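Long-range contacts in coat protein (Tobacco streak virus, PDB 4Y6X), which probably self-assembles into the icosahedral capsid and binds the 3' end of the viral RNA, with a part in starting its translation: residues V26-K31 against I55-S60; F64-I69 against W146-K151; G77-V82 against R109-G114. All coordinates share one frame; numbering follows the deposited sequence.

Interaction 1 (V26-K31 against I55-S60)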
ATOM      1  N   VAL A  26     -13.719   2.305 -10.925  1.00 23.20           N
ATOM      2  CA  VAL A  26     -13.582   2.750  -9.554  1.00 23.59           C
ATOM      3  C   VAL A  26     -12.279   3.549  -9.383  1.00 21.19           C
ATOM      4  O   VAL A  26     -11.353   3.452 -10.190  1.00 20.71           O
ATOM      5  CB  VAL A  26     -13.547   1.592  -8.534  1.00 27.28           C
ATOM      6  CG1 VAL A  26     -14.899   0.911  -8.487  1.00 31.48           C
ATOM      7  CG2 VAL A  26     -12.439   0.591  -8.857  1.00 25.90           C
ATOM      8  N   TRP A  27     -12.243   4.300  -8.298  1.00 18.61           N
ATOM      9  CA  TRP A  27     -11.067   4.995  -7.817  1.00 20.89           C
ATOM     10  C   TRP A  27     -10.304   4.095  -6.910  1.00 24.28           C
ATOM     11  O   TRP A  27     -10.902   3.436  -6.061  1.00 27.57           O
ATOM     12  CB  TRP A  27     -11.441   6.250  -7.038  1.00 19.05           C
ATOM     13  CG  TRP A  27     -11.955   7.393  -7.884  1.00 20.61           C
ATOM     14  CD1 TRP A  27     -13.226   7.883  -7.926  1.00 21.41           C
ATOM     15  CD2 TRP A  27     -11.196   8.159  -8.810  1.00 19.46           C
ATOM     16  NE1 TRP A  27     -13.281   8.950  -8.798  1.00 20.52           N
ATOM     17  CE2 TRP A  27     -12.062   9.110  -9.382  1.00 20.06           C
ATOM     18  CE3 TRP A  27      -9.839   8.181  -9.162  1.00 20.07           C
ATOM     19  CZ2 TRP A  27     -11.639  10.025 -10.293  1.00 19.84           C
ATOM     20  CZ3 TRP A  27      -9.429   9.057 -10.096  1.00 20.11           C
ATOM     21  CH2 TRP A  27     -10.302   9.997 -10.639  1.00 21.03           C
ATOM     22  N   VAL A  28      -8.994   4.062  -7.090  1.00 23.26           N
ATOM     23  CA  VAL A  28      -8.106   3.521  -6.108  1.00 23.74           C
ATOM     24  C   VAL A  28      -7.036   4.549  -5.832  1.00 26.61           C
ATOM     25  O   VAL A  28      -6.827   5.498  -6.638  1.00 21.61           O
ATOM     26  CB  VAL A  28      -7.464   2.192  -6.583  1.00 26.23           C
ATOM     27  CG1 VAL A  28      -8.553   1.106  -6.779  1.00 26.47           C
ATOM     28  CG2 VAL A  28      -6.648   2.377  -7.834  1.00 27.04           C
ATOM     29  N   THR A  29      -6.356   4.428  -4.688  1.00 23.36           N
ATOM     30  CA  THR A  29      -5.398   5.436  -4.286  1.00 26.47           C
ATOM     31  C   THR A  29      -4.293   4.783  -3.537  1.00 31.88           C
ATOM     32  O   THR A  29      -4.500   3.712  -2.962  1.00 31.29           O
ATOM     33  CB  THR A  29      -6.020   6.534  -3.373  1.00 31.61           C
ATOM     34  OG1 THR A  29      -5.058   7.573  -3.082  1.00 34.54           O
ATOM     35  CG2 THR A  29      -6.494   5.970  -1.993  1.00 31.01           C
ATOM     36  N   ARG A  30      -3.164   5.467  -3.468  1.00 30.25           N
ATOM     37  CA  ARG A  30      -2.194   5.208  -2.425  1.00 35.03           C
ATOM     38  C   ARG A  30      -1.369   6.397  -2.065  1.00 31.06           C
ATOM     39  O   ARG A  30      -1.285   7.374  -2.813  1.00 27.39           O
ATOM     40  CB  ARG A  30      -1.305   4.040  -2.771  1.00 43.02           C
ATOM     41  CG  ARG A  30      -0.245   4.319  -3.791  1.00 45.96           C
ATOM     42  CD  ARG A  30       0.809   3.262  -3.617  1.00 50.94           C
ATOM     43  NE  ARG A  30       1.944   3.534  -4.468  1.00 61.09           N
ATOM     44  CZ  ARG A  30       2.959   4.355  -4.173  1.00 58.97           C
ATOM     45  NH1 ARG A  30       3.003   5.043  -3.052  1.00 61.01           N
ATOM     46  NH2 ARG A  30       3.935   4.503  -5.035  1.00 61.17           N
ATOM     47  N   LYS A  31      -0.805   6.326  -0.861  1.00 30.87           N
ATOM     48  CA  LYS A  31      -0.028   7.407  -0.267  1.00 31.50           C
ATOM     49  C   LYS A  31       1.220   7.619  -1.032  1.00 29.08           C
ATOM     50  O   LYS A  31       1.850   6.654  -1.478  1.00 29.58           O
ATOM     51  CB  LYS A  31       0.395   7.016   1.183  1.00 34.29           C
ATOM     52  N   ILE A  55      -0.902  -1.631  -4.937  1.00 51.43           N
ATOM     53  CA  ILE A  55      -2.338  -1.457  -5.013  1.00 47.34           C
ATOM     54  C   ILE A  55      -2.947  -2.813  -5.366  1.00 51.32           C
ATOM     55  O   ILE A  55      -2.865  -3.277  -6.488  1.00 56.84           O
ATOM     56  CB  ILE A  55      -2.739  -0.395  -6.034  1.00 44.45           C
ATOM     57  CG1 ILE A  55      -2.093   0.946  -5.670  1.00 45.73           C
ATOM     58  CG2 ILE A  55      -4.255  -0.294  -6.113  1.00 42.01           C
ATOM     59  CD1 ILE A  55      -2.490   2.112  -6.562  1.00 47.26           C
ATOM     60  N   PRO A  56      -3.575  -3.469  -4.393  1.00 55.46           N
ATOM     61  CA  PRO A  56      -4.049  -4.855  -4.629  1.00 53.52           C
ATOM     62  C   PRO A  56      -5.139  -5.071  -5.706  1.00 52.52           C
ATOM     63  O   PRO A  56      -5.131  -6.095  -6.355  1.00 56.17           O
ATOM     64  CB  PRO A  56      -4.558  -5.289  -3.237  1.00 57.39           C
ATOM     65  CG  PRO A  56      -4.862  -4.002  -2.519  1.00 60.19           C
ATOM     66  CD  PRO A  56      -3.854  -2.995  -3.023  1.00 53.31           C
ATOM     67  N   GLU A  57      -6.040  -4.122  -5.926  1.00 49.02           N
ATOM     68  CA  GLU A  57      -7.062  -4.211  -7.002  1.00 49.58           C
ATOM     69  C   GLU A  57      -6.499  -4.282  -8.464  1.00 57.53           C
ATOM     70  O   GLU A  57      -7.271  -4.392  -9.407  1.00 65.60           O
ATOM     71  CB  GLU A  57      -7.996  -2.980  -6.962  1.00 48.34           C
ATOM     72  CG  GLU A  57      -8.887  -2.871  -5.739  1.00 55.52           C
ATOM     73  CD  GLU A  57      -8.280  -2.085  -4.570  1.00 58.70           C
ATOM     74  OE1 GLU A  57      -7.016  -1.990  -4.448  1.00 57.82           O
ATOM     75  OE2 GLU A  57      -9.086  -1.581  -3.745  1.00 56.90           O
ATOM     76  N   ILE A  58      -5.186  -4.157  -8.632  1.00 52.30           N
ATOM     77  CA  ILE A  58      -4.564  -4.007  -9.923  1.00 56.04           C
ATOM     78  C   ILE A  58      -3.794  -5.259 -10.357  1.00 61.78           C
ATOM     79  O   ILE A  58      -3.012  -5.802  -9.601  1.00 62.93           O
ATOM     80  CB  ILE A  58      -3.601  -2.786  -9.907  1.00 46.20           C
ATOM     81  CG1 ILE A  58      -4.449  -1.499  -9.927  1.00 45.83           C
ATOM     82  CG2 ILE A  58      -2.665  -2.837 -11.098  1.00 48.56           C
ATOM     83  CD1 ILE A  58      -3.704  -0.222  -9.651  1.00 50.24           C
ATOM     84  N   ASN A  59      -3.989  -5.662 -11.607  1.00 62.99           N
ATOM     85  CA  ASN A  59      -3.303  -6.814 -12.184  1.00 59.05           C
ATOM     86  C   ASN A  59      -3.088  -6.580 -13.678  1.00 58.19           C
ATOM     87  O   ASN A  59      -3.322  -5.462 -14.168  1.00 53.62           O
ATOM     88  CB  ASN A  59      -4.152  -8.063 -11.962  1.00 54.48           C
ATOM     89  CG  ASN A  59      -5.503  -7.945 -12.582  1.00 50.35           C
ATOM     90  OD1 ASN A  59      -5.635  -7.807 -13.797  1.00 64.87           O
ATOM     91  ND2 ASN A  59      -6.518  -7.921 -11.758  1.00 51.55           N
ATOM     92  N   SER A  60      -2.654  -7.625 -14.398  1.00 55.74           N
ATOM     93  CA  SER A  60      -2.379  -7.551 -15.852  1.00 53.51           C
ATOM     94  C   SER A  60      -3.551  -7.227 -16.754  1.00 43.97           C
ATOM     95  O   SER A  60      -3.361  -6.759 -17.861  1.00 50.17           O
ATOM     96  CB  SER A  60      -1.847  -8.899 -16.351  1.00 57.42           C
ATOM     97  OG  SER A  60      -0.478  -9.043 -16.058  1.00 64.05           O
TER
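Val28 and Ile55 carry this contact, and their side chains cross obliquely. Val28 sits in strand 26-30. Ile55 opens the type I turn that runs to Ile58, closed by Ile58 N to Ile55 O at 3.3 Å. The two CG2 methyls of Val28 and Ile55 meet at 4.0 Å. With Ile55 CG2 anti to its backbone N, CG1 stands beside that N, and the extended CG1-CD1 branch reaches along the strand. There Ile55 CD1 lies 4.2 Å from Arg30 CG, crossing the arginine chain at about a right angle. Arg30 then runs extended from CG to NE and carries its guanidinium to helix 48-52, where NH2 bonds to Thr50 O.

The other methyl of Val28 faces Glu57. The two side chains slide past each other in opposite directions. Because Glu57 is bent at chi2 (90°), its aliphatic carbons and its carboxylate all gather round one methyl, with Val28 CG1 3.9 Å from Glu57 CD. Ile58 adds a looser touch, its CD1 4.3 Å from Val28 CG2, and also rests on Phe64.

No hydrogen bond links the two segments, so across them the turn meets the outermost strand of the sheet within this chain mainly by carbon contacts. The site borders the second subunit, where Pro56 packs on Thr29 of the other chain. Glu57 OE2 lies close to Glu57 OE2 of that second subunit. With Val28 CG1 against its carboxylate and a like charge close by, Glu57 may have a raised pKa.

Interaction 2 (F64-I69 against W146-K151); sequences FYRLLI and WIAISK
Tyr65 and Arg66 both face Ala148 in a classic beta bulge, where strands 64-69 and 146-150 run antiparallel at 171° with their axes 4.7 Å apart.

One face carries Phe64, Leu67, Ile147 and Ile149. Phe64 and Ile149 lie side by side and point the same way. Ile147 CG2 comes in at the edge of the Phe64 ring, 3.7 Å from CD2, while Ile149 CG2 approaches the same ring atom obliquely at 3.8 Å. Leu67 has CG anti to its backbone N (chi1 168°), and its CD1 turns across the strand to meet Ile147 CG1 at 3.8 Å. This side looks into the barrel, where Leu67 also meets Ile126 of the other sheet.

On the opposite face the CB atoms of Leu68 and Trp146 meet at 3.9 Å. The Trp146 ring leads away to stand edge-to-face with Phe161 of the second subunit. The Arg66 side chain meets Ala148 through CB, and its end leads away so that NH1 bonds to Ser18 O. At the bulge, the edge of the Tyr65 ring lies toward Ser150 N.

Four hydrogen bonds pair backbone groups in this largely buried part of the sheet. Tyr65 N gives one to Ala148 O at 2.8 Å, and Ala148 N answers to Arg66 O at 2.9 Å. Leu68 and Trp146 are bonded to each other in both directions. Arg66 O has a second, weaker partner in the CA-H of Ile147. Branched aliphatic and aromatic carbons fill the barrel side, while the Leu68 and Trp146 side receives the swapped partner chain.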
ATOM      1  N   PHE A  64      -6.684   1.339 -17.281  1.00 25.38           N
ATOM      2  CA  PHE A  64      -6.428   2.573 -16.562  1.00 24.90           C
ATOM      3  C   PHE A  64      -7.031   3.732 -17.322  1.00 25.28           C
ATOM      4  O   PHE A  64      -6.780   3.877 -18.506  1.00 24.86           O
ATOM      5  CB  PHE A  64      -4.947   2.774 -16.451  1.00 24.84           C
ATOM      6  CG  PHE A  64      -4.293   1.802 -15.594  1.00 28.49           C
ATOM      7  CD1 PHE A  64      -3.862   0.589 -16.097  1.00 30.39           C
ATOM      8  CD2 PHE A  64      -4.146   2.056 -14.242  1.00 28.37           C
ATOM      9  CE1 PHE A  64      -3.231  -0.342 -15.272  1.00 33.95           C
ATOM     10  CE2 PHE A  64      -3.548   1.120 -13.402  1.00 30.42           C
ATOM     11  CZ  PHE A  64      -3.089  -0.073 -13.910  1.00 35.66           C
ATOM     12  N   TYR A  65      -7.856   4.523 -16.654  1.00 23.24           N
ATOM     13  CA  TYR A  65      -8.525   5.639 -17.291  1.00 24.46           C
ATOM     14  C   TYR A  65      -8.050   7.037 -16.904  1.00 25.74           C
ATOM     15  O   TYR A  65      -7.978   7.894 -17.754  1.00 27.65           O
ATOM     16  CB  TYR A  65      -9.994   5.549 -17.030  1.00 24.11           C
ATOM     17  CG  TYR A  65     -10.560   4.293 -17.673  1.00 29.81           C
ATOM     18  CD1 TYR A  65     -10.932   4.275 -19.039  1.00 33.97           C
ATOM     19  CD2 TYR A  65     -10.645   3.123 -16.969  1.00 27.44           C
ATOM     20  CE1 TYR A  65     -11.460   3.094 -19.635  1.00 33.70           C
ATOM     21  CE2 TYR A  65     -11.163   1.962 -17.523  1.00 32.61           C
ATOM     22  CZ  TYR A  65     -11.580   1.950 -18.856  1.00 35.93           C
ATOM     23  OH  TYR A  65     -12.085   0.805 -19.369  1.00 34.23           O
ATOM     24  N   ARG A  66      -7.691   7.271 -15.650  1.00 24.29           N
ATOM     25  CA  ARG A  66      -7.287   8.628 -15.212  1.00 25.80           C
ATOM     26  C   ARG A  66      -6.267   8.487 -14.126  1.00 23.40           C
ATOM     27  O   ARG A  66      -6.378   7.599 -13.272  1.00 24.11           O
ATOM     28  CB  ARG A  66      -8.480   9.373 -14.613  1.00 28.34           C
ATOM     29  CG  ARG A  66      -9.619   9.557 -15.566  1.00 35.46           C
ATOM     30  CD  ARG A  66     -10.829  10.263 -14.970  1.00 36.21           C
ATOM     31  NE  ARG A  66     -10.568  11.646 -14.624  1.00 36.14           N
ATOM     32  CZ  ARG A  66     -11.476  12.440 -14.036  1.00 40.20           C
ATOM     33  NH1 ARG A  66     -12.684  11.962 -13.706  1.00 41.59           N
ATOM     34  NH2 ARG A  66     -11.174  13.693 -13.716  1.00 37.97           N
ATOM     35  N   LEU A  67      -5.308   9.362 -14.116  1.00 22.40           N
ATOM     36  CA  LEU A  67      -4.436   9.526 -12.987  1.00 22.32           C
ATOM     37  C   LEU A  67      -4.573  10.982 -12.514  1.00 25.83           C
ATOM     38  O   LEU A  67      -4.396  11.916 -13.323  1.00 23.14           O
ATOM     39  CB  LEU A  67      -3.032   9.254 -13.411  1.00 22.63           C
ATOM     40  CG  LEU A  67      -1.985   9.683 -12.372  1.00 25.02           C
ATOM     41  CD1 LEU A  67      -2.013   8.828 -11.109  1.00 26.55           C
ATOM     42  CD2 LEU A  67      -0.645   9.631 -13.019  1.00 25.35           C
ATOM     43  N   LEU A  68      -4.873  11.173 -11.246  1.00 20.65           N
ATOM     44  CA  LEU A  68      -4.944  12.472 -10.604  1.00 22.62           C
ATOM     45  C   LEU A  68      -3.776  12.664  -9.708  1.00 23.39           C
ATOM     46  O   LEU A  68      -3.459  11.766  -8.878  1.00 23.10           O
ATOM     47  CB  LEU A  68      -6.156  12.591  -9.720  1.00 27.21           C
ATOM     48  CG  LEU A  68      -7.506  12.992 -10.346  1.00 30.99           C
ATOM     49  CD1 LEU A  68      -7.784  12.431 -11.695  1.00 30.78           C
ATOM     50  CD2 LEU A  68      -8.662  12.729  -9.386  1.00 30.99           C
ATOM     51  N   ILE A  69      -3.082  13.792  -9.873  1.00 20.72           N
ATOM     52  CA  ILE A  69      -2.057  14.136  -8.953  1.00 23.46           C
ATOM     53  C   ILE A  69      -2.240  15.540  -8.418  1.00 22.53           C
ATOM     54  O   ILE A  69      -2.797  16.440  -9.096  1.00 23.30           O
ATOM     55  CB  ILE A  69      -0.685  13.905  -9.503  1.00 30.35           C
ATOM     56  CG1 ILE A  69      -0.381  14.848 -10.599  1.00 32.34           C
ATOM     57  CG2 ILE A  69      -0.462  12.493 -10.078  1.00 34.09           C
ATOM     58  CD1 ILE A  69       1.015  15.329 -10.397  1.00 36.08           C
ATOM     59  N   TRP A 146      -4.381   9.201  -7.160  1.00 22.57           N
ATOM     60  CA  TRP A 146      -5.719   8.633  -7.384  1.00 21.85           C
ATOM     61  C   TRP A 146      -5.748   8.135  -8.824  1.00 24.03           C
ATOM     62  O   TRP A 146      -5.362   8.861  -9.695  1.00 21.77           O
ATOM     63  CB  TRP A 146      -6.807   9.672  -7.186  1.00 21.68           C
ATOM     64  CG  TRP A 146      -6.991   9.969  -5.809  1.00 23.60           C
ATOM     65  CD1 TRP A 146      -6.356  10.926  -5.099  1.00 25.11           C
ATOM     66  CD2 TRP A 146      -7.830   9.278  -4.884  1.00 22.27           C
ATOM     67  NE1 TRP A 146      -6.755  10.888  -3.786  1.00 25.47           N
ATOM     68  CE2 TRP A 146      -7.678   9.906  -3.630  1.00 24.87           C
ATOM     69  CE3 TRP A 146      -8.737   8.242  -5.002  1.00 26.95           C
ATOM     70  CZ2 TRP A 146      -8.351   9.482  -2.471  1.00 25.22           C
ATOM     71  CZ3 TRP A 146      -9.426   7.812  -3.847  1.00 26.76           C
ATOM     72  CH2 TRP A 146      -9.242   8.456  -2.616  1.00 28.70           C
ATOM     73  N   ILE A 147      -6.206   6.913  -9.043  1.00 20.74           N
ATOM     74  CA  ILE A 147      -6.258   6.292 -10.319  1.00 22.65           C
ATOM     75  C   ILE A 147      -7.644   5.713 -10.529  1.00 22.12           C
ATOM     76  O   ILE A 147      -8.161   5.008  -9.658  1.00 22.12           O
ATOM     77  CB  ILE A 147      -5.215   5.200 -10.396  1.00 24.84           C
ATOM     78  CG1 ILE A 147      -3.897   5.761  -9.951  1.00 30.32           C
ATOM     79  CG2 ILE A 147      -5.066   4.686 -11.800  1.00 27.76           C
ATOM     80  CD1 ILE A 147      -2.849   4.709  -9.725  1.00 35.24           C
ATOM     81  N   ALA A 148      -8.242   6.016 -11.664  1.00 18.95           N
ATOM     82  CA  ALA A 148      -9.498   5.411 -12.045  1.00 20.54           C
ATOM     83  C   ALA A 148      -9.161   4.196 -12.917  1.00 22.31           C
ATOM     84  O   ALA A 148      -8.459   4.333 -13.906  1.00 22.63           O
ATOM     85  CB  ALA A 148     -10.345   6.366 -12.808  1.00 22.13           C
ATOM     86  N   ILE A 149      -9.659   3.025 -12.486  1.00 20.83           N
ATOM     87  CA  ILE A 149      -9.419   1.774 -13.126  1.00 22.22           C
ATOM     88  C   ILE A 149     -10.725   1.049 -13.424  1.00 21.15           C
ATOM     89  O   ILE A 149     -11.778   1.362 -12.857  1.00 19.30           O
ATOM     90  CB  ILE A 149      -8.545   0.879 -12.289  1.00 21.22           C
ATOM     91  CG1 ILE A 149      -9.208   0.581 -10.975  1.00 23.69           C
ATOM     92  CG2 ILE A 149      -7.179   1.527 -12.090  1.00 25.45           C
ATOM     93  CD1 ILE A 149      -8.544  -0.545 -10.209  1.00 23.03           C
ATOM     94  N   SER A 150     -10.642   0.055 -14.270  1.00 22.90           N
ATOM     95  CA  SER A 150     -11.765  -0.880 -14.473  1.00 25.49           C
ATOM     96  C   SER A 150     -12.122  -1.536 -13.158  1.00 25.48           C
ATOM     97  O   SER A 150     -11.233  -1.912 -12.370  1.00 25.71           O
ATOM     98  CB  SER A 150     -11.433  -1.960 -15.555  1.00 28.98           C
ATOM     99  OG  SER A 150     -10.111  -2.464 -15.461  1.00 37.45           O
ATOM    100  N   LYS A 151     -13.417  -1.601 -12.904  1.00 26.83           N
ATOM    101  CA  LYS A 151     -13.947  -2.073 -11.630  1.00 28.68           C
ATOM    102  C   LYS A 151     -13.624  -3.556 -11.435  1.00 34.58           C
ATOM    103  O   LYS A 151     -13.898  -4.365 -12.301  1.00 34.79           O
ATOM    104  CB  LYS A 151     -15.437  -1.888 -11.593  1.00 28.80           C
ATOM    105  CG  LYS A 151     -16.120  -2.371 -10.346  1.00 35.62           C
ATOM    106  CD  LYS A 151     -17.602  -1.913 -10.437  1.00 35.47           C
ATOM    107  CE  LYS A 151     -17.754  -0.495  -9.935  1.00 43.10           C
ATOM    108  NZ  LYS A 151     -19.178  -0.101  -9.770  1.00 49.26           N
TER

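Interaction 3 (G77-V82 against R109-G114)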
ATOM      1  N   GLY A  77       7.964  26.280 -11.139  1.00 27.45           N
ATOM      2  CA  GLY A  77       8.571  25.332 -12.044  1.00 27.64           C
ATOM      3  C   GLY A  77       7.580  24.835 -13.050  1.00 25.01           C
ATOM      4  O   GLY A  77       6.526  25.431 -13.234  1.00 28.62           O
ATOM      5  N   THR A  78       7.914  23.721 -13.691  1.00 26.99           N
ATOM      6  CA  THR A  78       7.017  23.110 -14.613  1.00 29.65           C
ATOM      7  C   THR A  78       6.982  21.587 -14.402  1.00 28.90           C
ATOM      8  O   THR A  78       7.870  21.005 -13.799  1.00 26.46           O
ATOM      9  CB  THR A  78       7.423  23.431 -16.069  1.00 37.99           C
ATOM     10  OG1 THR A  78       8.730  22.947 -16.287  1.00 42.11           O
ATOM     11  CG2 THR A  78       7.432  24.975 -16.376  1.00 36.68           C
ATOM     12  N   PHE A  79       5.929  20.964 -14.894  1.00 24.68           N
ATOM     13  CA  PHE A  79       5.816  19.553 -14.823  1.00 25.67           C
ATOM     14  C   PHE A  79       4.991  18.962 -15.926  1.00 24.11           C
ATOM     15  O   PHE A  79       4.154  19.617 -16.536  1.00 25.05           O
ATOM     16  CB  PHE A  79       5.249  19.150 -13.465  1.00 25.24           C
ATOM     17  CG  PHE A  79       3.767  19.285 -13.366  1.00 26.51           C
ATOM     18  CD1 PHE A  79       3.136  20.552 -13.365  1.00 24.98           C
ATOM     19  CD2 PHE A  79       2.998  18.151 -13.239  1.00 27.85           C
ATOM     20  CE1 PHE A  79       1.744  20.673 -13.231  1.00 28.03           C
ATOM     21  CE2 PHE A  79       1.624  18.257 -13.129  1.00 26.45           C
ATOM     22  CZ  PHE A  79       0.983  19.507 -13.142  1.00 26.33           C
ATOM     23  N   GLY A  80       5.148  17.670 -16.110  1.00 25.05           N
ATOM     24  CA  GLY A  80       4.242  16.935 -17.004  1.00 26.75           C
ATOM     25  C   GLY A  80       4.620  15.491 -17.160  1.00 25.38           C
ATOM     26  O   GLY A  80       5.543  15.015 -16.530  1.00 27.16           O
ATOM     27  N   MET A  81       3.826  14.781 -17.941  1.00 28.79           N
ATOM     28  CA  MET A  81       4.008  13.350 -18.170  1.00 35.11           C
ATOM     29  C   MET A  81       4.888  13.109 -19.372  1.00 35.92           C
ATOM     30  O   MET A  81       4.715  13.759 -20.376  1.00 35.92           O
ATOM     31  CB  MET A  81       2.649  12.683 -18.364  1.00 38.17           C
ATOM     32  CG  MET A  81       2.687  11.146 -18.463  1.00 46.76           C
ATOM     33  SD  MET A  81       0.981  10.445 -18.411  1.00 60.29           S
ATOM     34  CE  MET A  81       0.990   9.924 -16.685  1.00 63.96           C
ATOM     35  N   VAL A  82       5.831  12.188 -19.262  1.00 36.58           N
ATOM     36  CA  VAL A  82       6.684  11.781 -20.380  1.00 38.42           C
ATOM     37  C   VAL A  82       6.564  10.289 -20.651  1.00 40.18           C
ATOM     38  O   VAL A  82       6.193   9.537 -19.739  1.00 39.67           O
ATOM     39  CB  VAL A  82       8.154  12.095 -20.138  1.00 41.44           C
ATOM     40  CG1 VAL A  82       8.289  13.556 -19.814  1.00 44.95           C
ATOM     41  CG2 VAL A  82       8.727  11.261 -19.011  1.00 40.81           C
ATOM     42  N   ARG A 109      -3.582  18.017 -11.425  1.00 23.63           N
ATOM     43  CA  ARG A 109      -3.689  17.647 -12.830  1.00 28.35           C
ATOM     44  C   ARG A 109      -4.353  16.308 -12.968  1.00 27.12           C
ATOM     45  O   ARG A 109      -4.072  15.397 -12.163  1.00 24.30           O
ATOM     46  CB  ARG A 109      -2.287  17.570 -13.459  1.00 29.89           C
ATOM     47  CG  ARG A 109      -2.182  17.229 -14.939  1.00 38.14           C
ATOM     48  CD  ARG A 109      -2.263  18.353 -15.894  1.00 43.44           C
ATOM     49  NE  ARG A 109      -1.451  18.103 -17.084  1.00 50.55           N
ATOM     50  CZ  ARG A 109      -1.817  17.372 -18.150  1.00 56.56           C
ATOM     51  NH1 ARG A 109      -3.008  16.782 -18.228  1.00 50.36           N
ATOM     52  NH2 ARG A 109      -0.971  17.240 -19.175  1.00 62.76           N
ATOM     53  N   ASP A 110      -5.252  16.211 -13.941  1.00 27.84           N
ATOM     54  CA  ASP A 110      -5.880  14.944 -14.358  1.00 29.07           C
ATOM     55  C   ASP A 110      -5.272  14.472 -15.641  1.00 31.92           C
ATOM     56  O   ASP A 110      -5.310  15.185 -16.623  1.00 38.85           O
ATOM     57  CB  ASP A 110      -7.354  15.232 -14.614  1.00 32.30           C
ATOM     58  N   PHE A 111      -4.620  13.337 -15.651  1.00 31.09           N
ATOM     59  CA  PHE A 111      -3.987  12.817 -16.859  1.00 31.90           C
ATOM     60  C   PHE A 111      -4.924  11.732 -17.403  1.00 39.69           C
ATOM     61  O   PHE A 111      -5.369  10.866 -16.621  1.00 34.31           O
ATOM     62  CB  PHE A 111      -2.650  12.193 -16.512  1.00 30.60           C
ATOM     63  CG  PHE A 111      -1.640  13.153 -16.082  1.00 33.12           C
ATOM     64  CD1 PHE A 111      -0.965  13.919 -17.028  1.00 34.62           C
ATOM     65  CD2 PHE A 111      -1.339  13.329 -14.738  1.00 36.08           C
ATOM     66  CE1 PHE A 111       0.004  14.829 -16.641  1.00 34.97           C
ATOM     67  CE2 PHE A 111      -0.363  14.237 -14.350  1.00 35.46           C
ATOM     68  CZ  PHE A 111       0.303  14.994 -15.311  1.00 38.64           C
ATOM     69  N   ASP A 112      -5.226  11.770 -18.707  1.00 38.16           N
ATOM     70  CA  ASP A 112      -6.095  10.766 -19.346  1.00 40.85           C
ATOM     71  C   ASP A 112      -5.189   9.592 -19.740  1.00 36.65           C
ATOM     72  O   ASP A 112      -4.144   9.759 -20.346  1.00 40.33           O
ATOM     73  CB  ASP A 112      -6.878  11.294 -20.562  1.00 46.62           C
ATOM     74  N   LEU A 113      -5.538   8.401 -19.305  1.00 34.59           N
ATOM     75  CA  LEU A 113      -4.678   7.241 -19.582  1.00 34.05           C
ATOM     76  C   LEU A 113      -5.251   6.357 -20.696  1.00 34.32           C
ATOM     77  O   LEU A 113      -4.648   5.360 -21.040  1.00 38.87           O
ATOM     78  CB  LEU A 113      -4.426   6.418 -18.297  1.00 28.75           C
ATOM     79  CG  LEU A 113      -3.762   7.191 -17.166  1.00 26.00           C
ATOM     80  CD1 LEU A 113      -3.770   6.323 -15.933  1.00 27.35           C
ATOM     81  CD2 LEU A 113      -2.367   7.649 -17.504  1.00 30.00           C
ATOM     82  N   GLY A 114      -6.426   6.709 -21.218  1.00 40.95           N
ATOM     83  CA  GLY A 114      -6.913   6.115 -22.452  1.00 44.80           C
ATOM     84  C   GLY A 114      -7.471   4.708 -22.422  1.00 45.76           C
ATOM     85  O   GLY A 114      -7.641   4.084 -23.462  1.00 43.82           O
TER
HETATM   86  O   HOH W   1       1.023  19.147 -16.810  1.00 47.37           O
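The Phe79 ring meets Arg109 with its edge, CZ lying 3.8 Å from Arg109 CB, and a water sits over one of its faces. Ring and guanidinium planes are 65° apart. The Phe111 ring is covered on both faces: Arg109 CG lies on one, 3.4 Å above the plane, and the Met81 methyl CE on the opposite one. The Arg109 guanidinium in turn has Phe111 CE1 over its centre.

This is the interior of the jelly-roll beta-barrel. Strand 77-82 belongs to one sheet, and segment 109-114, on strand 107-117, belongs to the other. The axes of the two segments pass 9.4 Å apart at 13°, and the side chains bridge the gap without any direct hydrogen bond. Met81 CB touches Phe111 CE1 at 3.8 Å. The Met81 chain is extended as far as SD and then bends at chi3 (-101°), which carries CE over the ring to within 4.1 Å of Leu113 CD2. Its SD makes an oblique Met-aromatic contact with Phe111. Phe79 also meets Trp128 and, edge-to-face, Phe71.

The polar end of Arg109 reaches strand 77-82 through the water, which lies at the guanidinium edge, accepts from Arg109 NE at 2.7 Å and donates to Phe79 O at 3.2 Å.

How the interactions relate
From the N terminus, interaction 1 comes first: strand 25-30 is met by the loop 55-60, which closes a short loop containing strand 44-47 and helix 48-52. Interaction 2 opens next, at 64-69, and closes only at 146-151. Interaction 3 is nested wholly inside that long loop, and no contact crosses another. Strand 140-150 lies between strands 25-30 and 63-73, so interactions 1 and 2 join through one sheet. Strand 63-73 also pairs with 107-117, which leads on to interaction 3. There the second sheet is reached across the barrel interior. Interactions 1 and 2 both touch the second subunit of the domain-swapped dimer.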